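Local coordinates for protein tyrosyl-DNA phosphodiesterase 2 (Danio rerio, PDB 4F1H) that belongs to the endonuclease/exonuclease/phosphatase family of the DNase I-like clan, and is modelled here with a nucleotide and a magnesium ion, at residues Tyr68-Met73 against Leu112-Leu117. Numbering follows the deposited sequence.
Sequences YFTGIM and LMTSHL. With nucleotides of chain A.
T70, I72 and T114 carry the nonpolar part of this contact, in which two strands face each other from different sheets. The evidence is geometric: the axes of 69-73 and 112-114 approach to 7.8 Å at 157°, nearly antiparallel, and no hydrogen bond links the segments, whereas G71 pairs through its backbone with L40, and I72 with F61. This is the interior of the β-sandwich of the DNase I-like fold.

T114 CG2 does most of the touching, with I72 CG1 at 3.8 Å and T70 CB at 3.9 Å, the side chains running past one another in opposite directions. Because its OG1 is anti to the backbone N (chi1 -166°), the methyl is presented to 68-73, while the hydroxyl is bonded to A150 O and Q41 NE2. I72 CD1 reaches L112 O at 4.0 Å, and L99 also packs on T70 and I72.

Toward the magnesium end, T70 CG2 lies against H116 CB at 4.0 Å. The Y68 and H116 side chains cross at about a right angle: H116 ND1 approaches the tyrosine edge near its plane, 3.9 Å from Y68 CE2. R96 bridges the two residues, hydrogen-bonding Y68 OH through NH2 and H116 O through NH1.

The polar interaction is with the nucleotide. H116 NE2 donates to OP3 of DT1 of chain A at 2.8 Å, nearly straight (165°), with the oxygen in the imidazole plane. Apolar threonine and isoleucine packing thus lies behind H116 and Y68 flanks its ring, so that packing on T70 and Y68 helps place the imidazole with its N-H aimed at a 5'-phosphate oxygen.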
ATOM      1  N   TYR B  68       8.893  17.779  20.528  1.00 14.88           N
ATOM      2  CA  TYR B  68       7.696  18.130  19.732  1.00 14.40           C
ATOM      3  C   TYR B  68       6.733  16.966  19.813  1.00 15.82           C
ATOM      4  O   TYR B  68       7.135  15.813  20.037  1.00 17.37           O
ATOM      5  CB  TYR B  68       8.057  18.454  18.258  1.00 15.82           C
ATOM      6  CG  TYR B  68       8.623  17.268  17.516  1.00 16.87           C
ATOM      7  CD1 TYR B  68      10.001  16.994  17.555  1.00 20.21           C
ATOM      8  CD2 TYR B  68       7.806  16.438  16.755  1.00 15.83           C
ATOM      9  CE1 TYR B  68      10.529  15.880  16.887  1.00 17.73           C
ATOM     10  CE2 TYR B  68       8.339  15.310  16.064  1.00 16.27           C
ATOM     11  CZ  TYR B  68       9.688  15.057  16.139  1.00 17.63           C
ATOM     12  OH  TYR B  68      10.216  13.968  15.475  1.00 17.22           O
ATOM     13  N   PHE B  69       5.438  17.235  19.632  1.00 14.89           N
ATOM     14  CA  PHE B  69       4.443  16.210  19.940  1.00 14.73           C
ATOM     15  C   PHE B  69       3.100  16.592  19.327  1.00 14.94           C
ATOM     16  O   PHE B  69       2.921  17.706  18.785  1.00 14.72           O
ATOM     17  CB  PHE B  69       4.304  16.060  21.469  1.00 15.57           C
ATOM     18  CG  PHE B  69       4.265  17.373  22.192  1.00 16.94           C
ATOM     19  CD1 PHE B  69       3.049  18.068  22.322  1.00 15.63           C
ATOM     20  CD2 PHE B  69       5.438  17.936  22.717  1.00 16.86           C
ATOM     21  CE1 PHE B  69       2.988  19.317  22.970  1.00 16.51           C
ATOM     22  CE2 PHE B  69       5.387  19.201  23.386  1.00 15.08           C
ATOM     23  CZ  PHE B  69       4.166  19.874  23.508  1.00 17.65           C
ATOM     24  N   THR B  70       2.134  15.698  19.453  1.00 15.08           N
ATOM     25  CA  THR B  70       0.810  15.897  18.839  1.00 13.13           C
ATOM     26  C   THR B  70      -0.131  16.502  19.871  1.00 12.86           C
ATOM     27  O   THR B  70       0.231  16.600  21.062  1.00 16.76           O
ATOM     28  CB  THR B  70       0.238  14.557  18.403  1.00 13.56           C
ATOM     29  OG1 THR B  70       0.181  13.682  19.553  1.00 15.32           O
ATOM     30  CG2 THR B  70       1.164  13.934  17.293  1.00 14.87           C
ATOM     31  N   GLY B  71      -1.326  16.919  19.445  1.00 13.39           N
ATOM     32  CA  GLY B  71      -2.337  17.357  20.396  1.00 14.74           C
ATOM     33  C   GLY B  71      -3.722  17.115  19.827  1.00 13.57           C
ATOM     34  O   GLY B  71      -3.864  16.971  18.624  1.00 15.12           O
ATOM     35  N   ILE B  72      -4.716  17.013  20.701  1.00 14.45           N
ATOM     36  CA  ILE B  72      -6.105  16.995  20.299  1.00 16.10           C
ATOM     37  C   ILE B  72      -6.807  18.113  21.071  1.00 14.84           C
ATOM     38  O   ILE B  72      -6.668  18.212  22.291  1.00 17.26           O
ATOM     39  CB  ILE B  72      -6.768  15.629  20.587  1.00 12.51           C
ATOM     40  CG1 ILE B  72      -6.173  14.530  19.709  1.00 12.94           C
ATOM     41  CG2 ILE B  72      -8.274  15.703  20.348  1.00 15.57           C
ATOM     42  CD1 ILE B  72      -6.776  13.141  20.072  1.00 20.70           C
ATOM     43  N   MET B  73      -7.511  18.999  20.349  1.00 14.53           N
ATOM     44  CA  MET B  73      -8.288  20.075  20.991  1.00 15.24           C
ATOM     45  C   MET B  73      -9.744  19.723  20.786  1.00 18.75           C
ATOM     46  O   MET B  73     -10.166  19.355  19.661  1.00 17.17           O
ATOM     47  CB  MET B  73      -7.985  21.423  20.314  1.00 16.36           C
ATOM     48  CG  MET B  73      -6.529  21.815  20.455  1.00 17.64           C
ATOM     49  SD  MET B  73      -6.125  23.238  19.377  1.00 20.07           S
ATOM     50  CE  MET B  73      -7.287  24.500  19.979  1.00 20.76           C
ATOM     51  N   LEU B 112     -11.466   9.400  19.000  1.00 16.36           N
ATOM     52  CA  LEU B 112     -10.636  10.330  18.217  1.00 19.91           C
ATOM     53  C   LEU B 112      -9.166   9.960  18.361  1.00 18.33           C
ATOM     54  O   LEU B 112      -8.686   9.688  19.462  1.00 18.02           O
ATOM     55  CB  LEU B 112     -10.862  11.761  18.707  1.00 14.53           C
ATOM     56  CG  LEU B 112     -12.346  12.162  18.679  1.00 14.66           C
ATOM     57  CD1 LEU B 112     -12.498  13.451  19.471  1.00 16.14           C
ATOM     58  CD2 LEU B 112     -12.893  12.323  17.272  1.00 18.94           C
ATOM     59  N   MET B 113      -8.446   9.926  17.248  1.00 14.71           N
ATOM     60  CA  MET B 113      -7.061   9.460  17.303  1.00 13.85           C
ATOM     61  C   MET B 113      -6.167  10.325  16.436  1.00 14.65           C
ATOM     62  O   MET B 113      -6.569  10.764  15.374  1.00 15.66           O
ATOM     63  CB  MET B 113      -6.968   8.037  16.733  1.00 15.23           C
ATOM     64  CG  MET B 113      -7.999   7.049  17.281  1.00 17.51           C
ATOM     65  SD  MET B 113      -8.097   5.563  16.221  1.00 23.20           S
ATOM     66  CE  MET B 113      -6.428   4.926  16.397  1.00 25.35           C
ATOM     67  N   THR B 114      -4.945  10.568  16.911  1.00 13.21           N
ATOM     68  CA  THR B 114      -3.948  11.245  16.049  1.00 14.70           C
ATOM     69  C   THR B 114      -2.539  10.709  16.284  1.00 16.64           C
ATOM     70  O   THR B 114      -2.170  10.216  17.357  1.00 15.05           O
ATOM     71  CB  THR B 114      -3.960  12.799  16.197  1.00 15.30           C
ATOM     72  OG1 THR B 114      -3.222  13.387  15.128  1.00 15.89           O
ATOM     73  CG2 THR B 114      -3.377  13.275  17.536  1.00 14.11           C
ATOM     74  N   SER B 115      -1.725  10.835  15.243  1.00 15.54           N
ATOM     75  CA  SER B 115      -0.333  10.459  15.336  1.00 15.96           C
ATOM     76  C   SER B 115       0.421  11.229  14.261  1.00 14.83           C
ATOM     77  O   SER B 115      -0.168  11.761  13.290  1.00 16.81           O
ATOM     78  CB  SER B 115      -0.179   8.943  15.147  1.00 18.89           C
ATOM     79  OG  SER B 115       1.175   8.553  15.377  1.00 17.56           O
ATOM     80  N   HIS B 116       1.725  11.335  14.455  1.00 14.28           N
ATOM     81  CA  HIS B 116       2.629  11.851  13.446  1.00 14.02           C
ATOM     82  C   HIS B 116       3.515  10.643  13.170  1.00 12.63           C
ATOM     83  O   HIS B 116       4.445  10.353  13.964  1.00 14.59           O
ATOM     84  CB  HIS B 116       3.405  13.005  14.077  1.00 13.52           C
ATOM     85  CG  HIS B 116       4.398  13.662  13.176  1.00 14.41           C
ATOM     86  ND1 HIS B 116       5.303  14.587  13.649  1.00 14.16           N
ATOM     87  CD2 HIS B 116       4.579  13.601  11.836  1.00 15.00           C
ATOM     88  CE1 HIS B 116       6.034  15.044  12.647  1.00 15.64           C
ATOM     89  NE2 HIS B 116       5.623  14.457  11.534  1.00 14.63           N
ATOM     90  N   LEU B 117       3.219   9.871  12.117  1.00 15.47           N
ATOM     91  CA  LEU B 117       3.969   8.627  11.914  1.00 15.03           C
ATOM     92  C   LEU B 117       5.395   8.960  11.478  1.00 13.78           C
ATOM     93  O   LEU B 117       5.679  10.031  10.931  1.00 15.44           O
ATOM     94  CB  LEU B 117       3.343   7.724  10.825  1.00 13.49           C
ATOM     95  CG  LEU B 117       1.904   7.250  11.080  1.00 15.82           C
ATOM     96  CD1 LEU B 117       1.471   6.175  10.039  1.00 16.78           C
ATOM     97  CD2 LEU B 117       1.696   6.695  12.490  1.00 18.95           C
TER
ATOM     98  OP3  DT A   1       7.092  14.728   9.159  1.00 19.08           O
ATOM     99  P    DT A   1       6.847  15.642   8.000  0.68 15.64           P
ATOM    100  OP1  DT A   1       6.515  17.020   8.326  1.00 24.80           O
ATOM    101  OP2  DT A   1       5.697  15.175   7.148  1.00 23.87           O
ATOM    102  O5'  DT A   1       8.132  15.527   7.080  1.00 20.96           O
ATOM    103  C5'  DT A   1       8.303  16.520   6.054  1.00 21.57           C
ATOM    104  C4'  DT A   1       9.621  16.209   5.375  1.00 19.57           C
ATOM    105  O4'  DT A   1      10.663  16.645   6.291  1.00 20.94           O
ATOM    106  C3'  DT A   1       9.881  14.730   5.065  1.00 21.42           C
ATOM    107  O3'  DT A   1      10.705  14.643   3.887  1.00 20.66           O
ATOM    108  C2'  DT A   1      10.674  14.252   6.279  1.00 19.11           C
ATOM    109  C1'  DT A   1      11.497  15.503   6.587  1.00 19.91           C
ATOM    110  N1   DT A   1      11.987  15.571   7.995  1.00 19.76           N
ATOM    111  C2   DT A   1      13.353  15.571   8.204  1.00 29.08           C
ATOM    112  O2   DT A   1      14.182  15.498   7.284  1.00 29.51           O
ATOM    113  N3   DT A   1      13.715  15.628   9.525  1.00 28.47           N
ATOM    114  C4   DT A   1      12.886  15.702  10.640  1.00 29.92           C
ATOM    115  O4   DT A   1      13.342  15.763  11.797  1.00 24.66           O
ATOM    116  C5   DT A   1      11.467  15.701  10.327  1.00 23.86           C
ATOM    117  C7   DT A   1      10.450  15.734  11.427  1.00 17.71           C
ATOM    118  C6   DT A   1      11.075  15.642   9.045  1.00 21.09           C
TER